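Long-range contacts in NADH dehydrogenase, putative (Plasmodium falciparum, PDB 5JWC), which probably oxidises NADH through its bound FAD and passes the electrons to ubiquinone, as a type II NADH dehydrogenase: residues K344-K349 with K415-P420; A371-Q376 with D392-K397; T382-S387 with I450-E455. All coordinates share one frame; numbering follows the deposited sequence. Where two conformers were deposited one is given.

How the contacts relate
The three contacts lie on the same side of the chain's centre, and each uses part of the helical insertion. Contact 1 joins strand 344-346 of the nucleotide-disulphide oxidoreductase part to the segment after helix 403-416. It is partly buried, mixing apolar packing with a serine bond and a water. Contact 2 lies farthest out, its centre about 31 Å from the centre of the chain. It stays within the insertion and carries a salt bridge near the surface. Contact 3 is buried van der Waals packing of a proline and an isoleucine against carbons and oxygens. Contacts 1 and 3 meet where Gln385 NE2 reaches Lys349 O. Contacts 2 and 3 meet at Leu386 O, acceptor for Tyr393 OH and Gln376 NE2.

Contact 1: K344-K349 with K415-P420; sequences KKIQPK and KNYKSP
Ile346 is the bump of this contact, and Tyr417, Ser419 and Pro420 make the hollow it fills. Strand 344-346 pairs in parallel with strand 321-323 in the pyridine nucleotide-disulphide oxidoreductase part. The segment 415-420 takes in the end of helix 403-416 and the loop after it. The Ile346 side chain points into the notch formed by Tyr417 OH and Pro420 CD. Its CD1 touches both, 3.6 Å from Pro420 CD, and the isoleucine and proline side chains cross at about a right angle. Its CG2 lies 3.6 Å from Tyr417 OH.

A second bump is Pro348. Its CG lies over one face of the Tyr417 ring, 4.0 Å from the centroid and 20° off the normal, offset toward the rim. This is a CH-pi contact. Ile346 O meets the edge of the same ring near its plane. Tyr417 CG stands anti to its backbone N (chi1 175°), which carries the ring across to both residues. Gln385 also touches Pro348 and Tyr417.

The chain of Lys345 bends at chi2, and its CD comes to rest 3.5 Å from Ser419 CB. One water links the segments, bonded to Lys344 O, Lys344 NZ, Ser419 OG and Pro420 O. Lys344 NZ also forms a salt bridge with Glu430. Ile346 N gives Ser419 OG a nearly straight hydrogen bond of 2.6 Å, at 172°.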
# COMPACT_ATOMS: atom_id res chain seq x y z
N LYS A 344 11.98 13.45 25.86
CA LYS A 344 12.29 13.93 27.20
C LYS A 344 13.40 13.12 27.89
O LYS A 344 13.69 11.98 27.51
CB LYS A 344 11.03 13.92 28.08
CG LYS A 344 10.49 12.52 28.39
CD LYS A 344 11.00 11.97 29.71
CE LYS A 344 10.47 10.55 29.97
NZ LYS A 344 10.92 9.55 28.93
N LYS A 345 13.98 13.73 28.93
CA LYS A 345 14.82 13.04 29.91
C LYS A 345 14.33 13.44 31.31
O LYS A 345 13.91 14.57 31.52
CB LYS A 345 16.29 13.42 29.74
CG LYS A 345 17.03 12.75 28.56
CD LYS A 345 16.85 11.22 28.52
CE LYS A 345 17.36 10.62 27.18
NZ LYS A 345 17.05 9.13 27.05
N ILE A 346 14.36 12.50 32.25
CA ILE A 346 13.93 12.77 33.62
C ILE A 346 15.09 13.31 34.47
O ILE A 346 16.18 12.73 34.48
CB ILE A 346 13.36 11.50 34.29
CG1 ILE A 346 12.16 10.96 33.49
CG2 ILE A 346 12.96 11.78 35.75
CD1 ILE A 346 11.49 9.77 34.13
N GLN A 347 14.87 14.43 35.16
CA GLN A 347 15.81 14.94 36.15
C GLN A 347 15.10 14.95 37.49
O GLN A 347 14.34 15.88 37.78
CB GLN A 347 16.31 16.34 35.77
CG GLN A 347 17.09 17.03 36.91
CD GLN A 347 18.31 16.21 37.36
OE1 GLN A 347 19.31 16.13 36.63
NE2 GLN A 347 18.23 15.59 38.54
N PRO A 348 15.31 13.91 38.30
CA PRO A 348 14.49 13.74 39.50
C PRO A 348 14.89 14.70 40.61
O PRO A 348 15.97 15.29 40.55
CB PRO A 348 14.78 12.30 39.93
CG PRO A 348 16.16 12.06 39.43
CD PRO A 348 16.26 12.80 38.13
N LYS A 349 14.00 14.85 41.58
CA LYS A 349 14.28 15.58 42.80
C LYS A 349 15.55 15.01 43.43
O LYS A 349 15.69 13.80 43.56
CB LYS A 349 13.10 15.46 43.77
CG LYS A 349 13.30 16.22 45.08
CD LYS A 349 12.22 15.85 46.08
CE LYS A 349 10.88 16.42 45.67
NZ LYS A 349 9.80 16.03 46.62
N LYS A 415 23.73 11.47 41.05
CA LYS A 415 24.59 11.55 39.88
C LYS A 415 24.49 10.29 39.01
O LYS A 415 24.58 10.37 37.78
CB LYS A 415 26.03 11.79 40.37
CG LYS A 415 27.06 12.08 39.33
CD LYS A 415 28.35 12.51 40.04
CE LYS A 415 29.55 12.47 39.12
NZ LYS A 415 29.88 11.07 38.73
N ASN A 416 24.28 9.14 39.64
CA ASN A 416 24.19 7.86 38.96
C ASN A 416 22.87 7.60 38.19
O ASN A 416 22.81 6.74 37.31
CB ASN A 416 24.40 6.75 39.98
CG ASN A 416 24.31 5.37 39.38
OD1 ASN A 416 23.36 4.62 39.64
ND2 ASN A 416 25.28 5.03 38.55
N TYR A 417 21.82 8.35 38.53
CA TYR A 417 20.50 8.11 37.95
C TYR A 417 20.51 8.17 36.43
O TYR A 417 21.02 9.11 35.84
CB TYR A 417 19.47 9.12 38.46
CG TYR A 417 18.12 8.97 37.78
CD1 TYR A 417 17.26 7.94 38.15
CD2 TYR A 417 17.72 9.83 36.77
CE1 TYR A 417 16.01 7.78 37.52
CE2 TYR A 417 16.48 9.68 36.13
CZ TYR A 417 15.64 8.66 36.53
OH TYR A 417 14.42 8.47 35.91
N LYS A 418 19.97 7.14 35.79
CA LYS A 418 19.83 7.16 34.33
C LYS A 418 18.36 7.27 33.98
O LYS A 418 17.51 6.54 34.51
CB LYS A 418 20.50 5.94 33.70
CG LYS A 418 22.02 5.95 33.94
CD LYS A 418 22.71 4.63 33.67
CE LYS A 418 24.19 4.74 34.06
NZ LYS A 418 24.37 5.18 35.49
N SER A 419 18.06 8.24 33.13
CA SER A 419 16.71 8.45 32.62
C SER A 419 16.25 7.19 31.87
O SER A 419 17.08 6.43 31.37
CB SER A 419 16.69 9.68 31.71
OG SER A 419 15.39 10.19 31.51
N PRO A 420 14.92 6.97 31.78
CA PRO A 420 14.47 5.81 30.99
C PRO A 420 15.04 5.85 29.56
O PRO A 420 15.08 6.91 28.93
CB PRO A 420 12.94 5.96 30.99
CG PRO A 420 12.66 6.74 32.28
CD PRO A 420 13.81 7.69 32.42
O HOH W 1 14.02 9.43 29.19

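Contact 2: A371-Q376 with D392-K397; sequences ALKLKQ and DYEKNK
Lys373 crosses one face of the Tyr393 ring obliquely and ends on Glu394. Its CB begins the contact, 3.6 Å from Tyr393 CD1. CG, anti to the backbone N (chi1 -165°), comes over that face. It stands 3.8 Å from the centroid and 17° off the normal, a CH-pi contact offset toward the rim. CD moves on to the root of the ring, 3.8 Å from Tyr393 CB. CE lies between that root and the carboxylate, 3.6 Å from Glu394 OE2. NZ forms a salt bridge with Glu394 OE2 (2.6 Å), on its syn side and 28° out of the carboxylate plane. Glu394 folds at chi2 and meets the lysine at about a right angle.

Leu372 CD2 lies at the ring edge, and Gln376 CG comes within 3.4 Å of Tyr393 OH. That hydroxyl bonds to Leu386 O, as does Gln376 NE2. Trp391 packs edge-to-face with Tyr393.

The contact joins the end of helix 369-374 and the start of helix 376-380 to the loop before helix 403-416, inside the PfNDH2 helical insertion domain. Its chemistry divides along the lysine: methylenes cover a buried ring, while the ammonium pairs with exposed Glu394, where solvent probably weakens the attraction.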
# COMPACT_ATOMS: atom_id res chain seq x y z
N ALA A 371 20.84 0.80 56.05
CA ALA A 371 19.75 1.54 56.67
C ALA A 371 18.92 2.22 55.58
O ALA A 371 17.69 2.16 55.60
CB ALA A 371 20.28 2.55 57.67
N LEU A 372 19.59 2.88 54.64
CA LEU A 372 18.92 3.51 53.51
C LEU A 372 18.13 2.48 52.72
O LEU A 372 16.97 2.71 52.37
CB LEU A 372 19.93 4.22 52.61
CG LEU A 372 19.41 4.96 51.38
CD1 LEU A 372 18.44 6.08 51.75
CD2 LEU A 372 20.58 5.50 50.56
N LYS A 373 18.73 1.33 52.45
CA LYS A 373 18.06 0.30 51.65
C LYS A 373 16.83 -0.24 52.36
O LYS A 373 15.91 -0.75 51.72
CB LYS A 373 19.02 -0.84 51.31
CG LYS A 373 18.52 -1.73 50.19
CD LYS A 373 19.33 -3.02 50.09
CE LYS A 373 18.78 -3.90 48.97
NZ LYS A 373 19.48 -5.22 48.89
N LEU A 374 16.81 -0.14 53.69
CA LEU A 374 15.66 -0.60 54.45
C LEU A 374 14.43 0.30 54.27
O LEU A 374 13.31 -0.16 54.41
CB LEU A 374 16.02 -0.73 55.94
CG LEU A 374 16.74 -2.04 56.30
CD1 LEU A 374 17.23 -2.05 57.74
CD2 LEU A 374 15.80 -3.22 56.06
N LYS A 375 14.65 1.58 53.95
CA LYS A 375 13.53 2.50 53.70
C LYS A 375 13.34 2.74 52.21
O LYS A 375 12.66 3.68 51.78
CB LYS A 375 13.75 3.84 54.41
CG LYS A 375 13.79 3.75 55.94
CD LYS A 375 12.50 3.16 56.48
CE LYS A 375 12.58 2.94 57.98
NZ LYS A 375 13.17 1.61 58.31
N GLN A 376 13.91 1.84 51.42
CA GLN A 376 13.98 2.04 49.99
C GLN A 376 12.63 1.91 49.29
O GLN A 376 12.38 2.63 48.33
CB GLN A 376 14.99 1.04 49.41
CG GLN A 376 15.24 1.19 47.95
CD GLN A 376 14.44 0.17 47.19
OE1 GLN A 376 13.93 -0.79 47.77
NE2 GLN A 376 14.31 0.39 45.89
N ASP A 392 22.86 0.13 42.57
CA ASP A 392 23.32 -1.17 43.04
C ASP A 392 23.77 -1.05 44.50
O ASP A 392 24.90 -0.65 44.77
CB ASP A 392 24.47 -1.67 42.18
CG ASP A 392 24.75 -3.15 42.36
OD1 ASP A 392 24.31 -3.74 43.38
OD2 ASP A 392 25.42 -3.74 41.48
N TYR A 393 22.89 -1.42 45.43
CA TYR A 393 23.20 -1.33 46.86
C TYR A 393 24.31 -2.28 47.30
O TYR A 393 25.11 -1.94 48.16
CB TYR A 393 21.94 -1.58 47.69
CG TYR A 393 20.95 -0.43 47.66
CD1 TYR A 393 20.97 0.55 48.64
CD2 TYR A 393 20.02 -0.33 46.64
CE1 TYR A 393 20.07 1.60 48.62
CE2 TYR A 393 19.11 0.72 46.60
CZ TYR A 393 19.14 1.68 47.59
OH TYR A 393 18.26 2.72 47.57
N GLU A 394 24.37 -3.47 46.71
CA GLU A 394 25.40 -4.45 47.10
C GLU A 394 26.80 -4.04 46.65
O GLU A 394 27.76 -4.26 47.37
CB GLU A 394 25.06 -5.86 46.58
CG GLU A 394 23.90 -6.55 47.32
CD GLU A 394 22.55 -5.85 47.15
OE1 GLU A 394 22.03 -5.82 46.00
OE2 GLU A 394 22.01 -5.33 48.16
N LYS A 395 26.92 -3.44 45.47
CA LYS A 395 28.24 -3.02 45.01
C LYS A 395 28.66 -1.65 45.54
O LYS A 395 29.77 -1.19 45.28
CB LYS A 395 28.29 -3.03 43.48
CG LYS A 395 28.15 -4.43 42.91
CD LYS A 395 28.51 -4.49 41.44
CE LYS A 395 28.28 -5.89 40.88
NZ LYS A 395 28.78 -5.99 39.49
N ASN A 396 27.78 -0.99 46.29
CA ASN A 396 28.09 0.31 46.87
C ASN A 396 27.78 0.31 48.36
O ASN A 396 27.28 1.31 48.89
CB ASN A 396 27.32 1.44 46.18
CG ASN A 396 27.69 1.62 44.72
OD1 ASN A 396 28.66 2.30 44.40
ND2 ASN A 396 26.91 1.02 43.83
N LYS A 397 28.07 -0.80 49.01
CA LYS A 397 27.85 -0.95 50.45
C LYS A 397 28.67 0.11 51.18
O LYS A 397 29.79 0.45 50.77
CB LYS A 397 28.23 -2.35 50.91
CG LYS A 397 27.27 -3.43 50.46
CD LYS A 397 27.83 -4.83 50.73
CE LYS A 397 26.73 -5.84 51.03
NZ LYS A 397 26.92 -7.11 50.25

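Contact 3: T382-S387 with I450-E455; sequences TFPQLS and IPSFIE
Pro384 turns one side of its ring toward Ser452 and Ile454, and these two side chains point back at it from the facing segment. The proline meets them with different atoms. Its CD lies 3.7 Å from Ser452 OG, while its CB packs 3.7 Å from Ile454 CG1. Phe453 O is a third neighbour, 3.7 Å from Pro384 CB.

The branches of Ile454 are divided between two neighbours. CG1, anti to the carbonyl carbon (chi1 -62°), goes to the proline. CG2, on the other branch, lies 3.9 Å from Ser387 OG. Ser387 OG is hydrogen-bonded to Ser389 OG. Ile454 was modelled in two conformers, and this account holds for one of them.

Residues 384-386 form a short 3-10 segment in the helical insertion, and Ser387 N closes its turn on Pro384 O at 3.0 Å. This brings Pro384 and Ser387 out on the side that faces Ile454. The partner segment lies in the loop between helix 424-440 and strand 460-465.

Phe383 and Phe453 point away from the contact. The ring of Phe453 packs edge-to-face with Tyr433 of helix 424-440, and Phe383 touches Leu351. Thr382 also turns its side chain away, but its carbonyl oxygen lies 4.0 Å from Ser452 CB. Ser452 pairs through its backbone with Lys381. Its hydroxyl has weak hydrogen bonds to Thr380 O and Lys381 O, just before the segment that carries Pro384, and these must share its one proton.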
# COMPACT_ATOMS: atom_id res chain seq x y z
N THR A 382 9.24 8.77 46.19
CA THR A 382 9.68 10.14 45.96
C THR A 382 10.92 10.24 45.08
O THR A 382 11.02 11.13 44.23
CB THR A 382 10.00 10.85 47.31
OG1 THR A 382 8.82 10.91 48.12
CG2 THR A 382 10.49 12.25 47.06
N PHE A 383 11.87 9.33 45.28
CA PHE A 383 13.15 9.42 44.57
C PHE A 383 13.38 8.16 43.73
O PHE A 383 13.77 7.13 44.27
CB PHE A 383 14.31 9.59 45.56
CG PHE A 383 14.18 10.77 46.50
CD1 PHE A 383 14.61 12.03 46.12
CD2 PHE A 383 13.68 10.59 47.78
CE1 PHE A 383 14.52 13.10 47.00
CE2 PHE A 383 13.57 11.66 48.66
CZ PHE A 383 13.99 12.92 48.27
N PRO A 384 13.13 8.22 42.41
CA PRO A 384 13.28 6.98 41.63
C PRO A 384 14.73 6.47 41.59
O PRO A 384 14.96 5.28 41.38
CB PRO A 384 12.81 7.39 40.22
CG PRO A 384 13.05 8.86 40.15
CD PRO A 384 12.77 9.37 41.56
N GLN A 385 15.69 7.37 41.81
CA GLN A 385 17.09 6.98 41.75
C GLN A 385 17.51 6.03 42.91
O GLN A 385 18.57 5.44 42.87
CB GLN A 385 18.00 8.22 41.69
CG GLN A 385 17.94 9.16 42.88
CD GLN A 385 16.85 10.21 42.74
OE1 GLN A 385 15.70 9.90 42.47
NE2 GLN A 385 17.23 11.47 42.96
N LEU A 386 16.65 5.87 43.91
CA LEU A 386 16.90 4.93 45.01
C LEU A 386 16.43 3.53 44.69
O LEU A 386 16.63 2.60 45.49
CB LEU A 386 16.20 5.38 46.30
CG LEU A 386 16.82 6.57 47.02
CD1 LEU A 386 15.97 6.95 48.23
CD2 LEU A 386 18.22 6.22 47.46
N SER A 387 15.76 3.38 43.55
CA SER A 387 15.27 2.08 43.13
C SER A 387 16.41 1.08 43.02
O SER A 387 17.52 1.43 42.59
CB SER A 387 14.54 2.19 41.79
OG SER A 387 14.14 0.92 41.32
N ILE A 450 0.92 11.18 44.77
CA ILE A 450 1.38 10.75 43.44
C ILE A 450 2.82 10.23 43.52
O ILE A 450 3.73 11.00 43.84
CB ILE A 450 1.31 11.90 42.41
CG1 ILE A 450 -0.14 12.36 42.20
CG2 ILE A 450 1.95 11.49 41.08
CD1 ILE A 450 -0.28 13.59 41.29
N PRO A 451 3.02 8.93 43.25
CA PRO A 451 4.38 8.37 43.29
C PRO A 451 5.23 8.76 42.06
O PRO A 451 4.69 9.14 41.01
CB PRO A 451 4.14 6.86 43.32
CG PRO A 451 2.81 6.67 42.61
CD PRO A 451 1.99 7.91 42.96
N SER A 452 6.55 8.67 42.17
CA SER A 452 7.41 9.01 41.04
C SER A 452 7.35 7.90 39.98
O SER A 452 6.96 6.77 40.28
CB SER A 452 8.86 9.21 41.49
OG SER A 452 9.39 7.98 41.96
N PHE A 453 7.74 8.22 38.75
CA PHE A 453 7.76 7.18 37.73
C PHE A 453 9.01 6.31 37.80
O PHE A 453 10.13 6.82 37.77
CB PHE A 453 7.65 7.78 36.33
CG PHE A 453 7.81 6.74 35.24
CD1 PHE A 453 6.82 5.80 35.03
CD2 PHE A 453 8.97 6.68 34.48
CE1 PHE A 453 6.96 4.82 34.05
CE2 PHE A 453 9.13 5.69 33.51
CZ PHE A 453 8.13 4.77 33.29
N ILE A 454 8.81 5.00 37.90
CA ILE A 454 9.92 4.05 37.83
C ILE A 454 9.60 2.96 36.81
O ILE A 454 8.64 2.22 36.97
CB ILE A 454 10.20 3.40 39.19
CG1 ILE A 454 10.61 4.45 40.21
CG2 ILE A 454 11.30 2.35 39.06
CD1 ILE A 454 10.50 3.96 41.61
N GLU A 455 10.41 2.87 35.76
CA GLU A 455 10.12 1.91 34.69
C GLU A 455 10.55 0.49 35.05
O GLU A 455 11.37 0.28 35.94
CB GLU A 455 10.81 2.34 33.39
CG GLU A 455 12.33 2.14 33.38
CD GLU A 455 13.08 3.35 33.95
OE1 GLU A 455 12.55 4.02 34.86
OE2 GLU A 455 14.20 3.63 33.48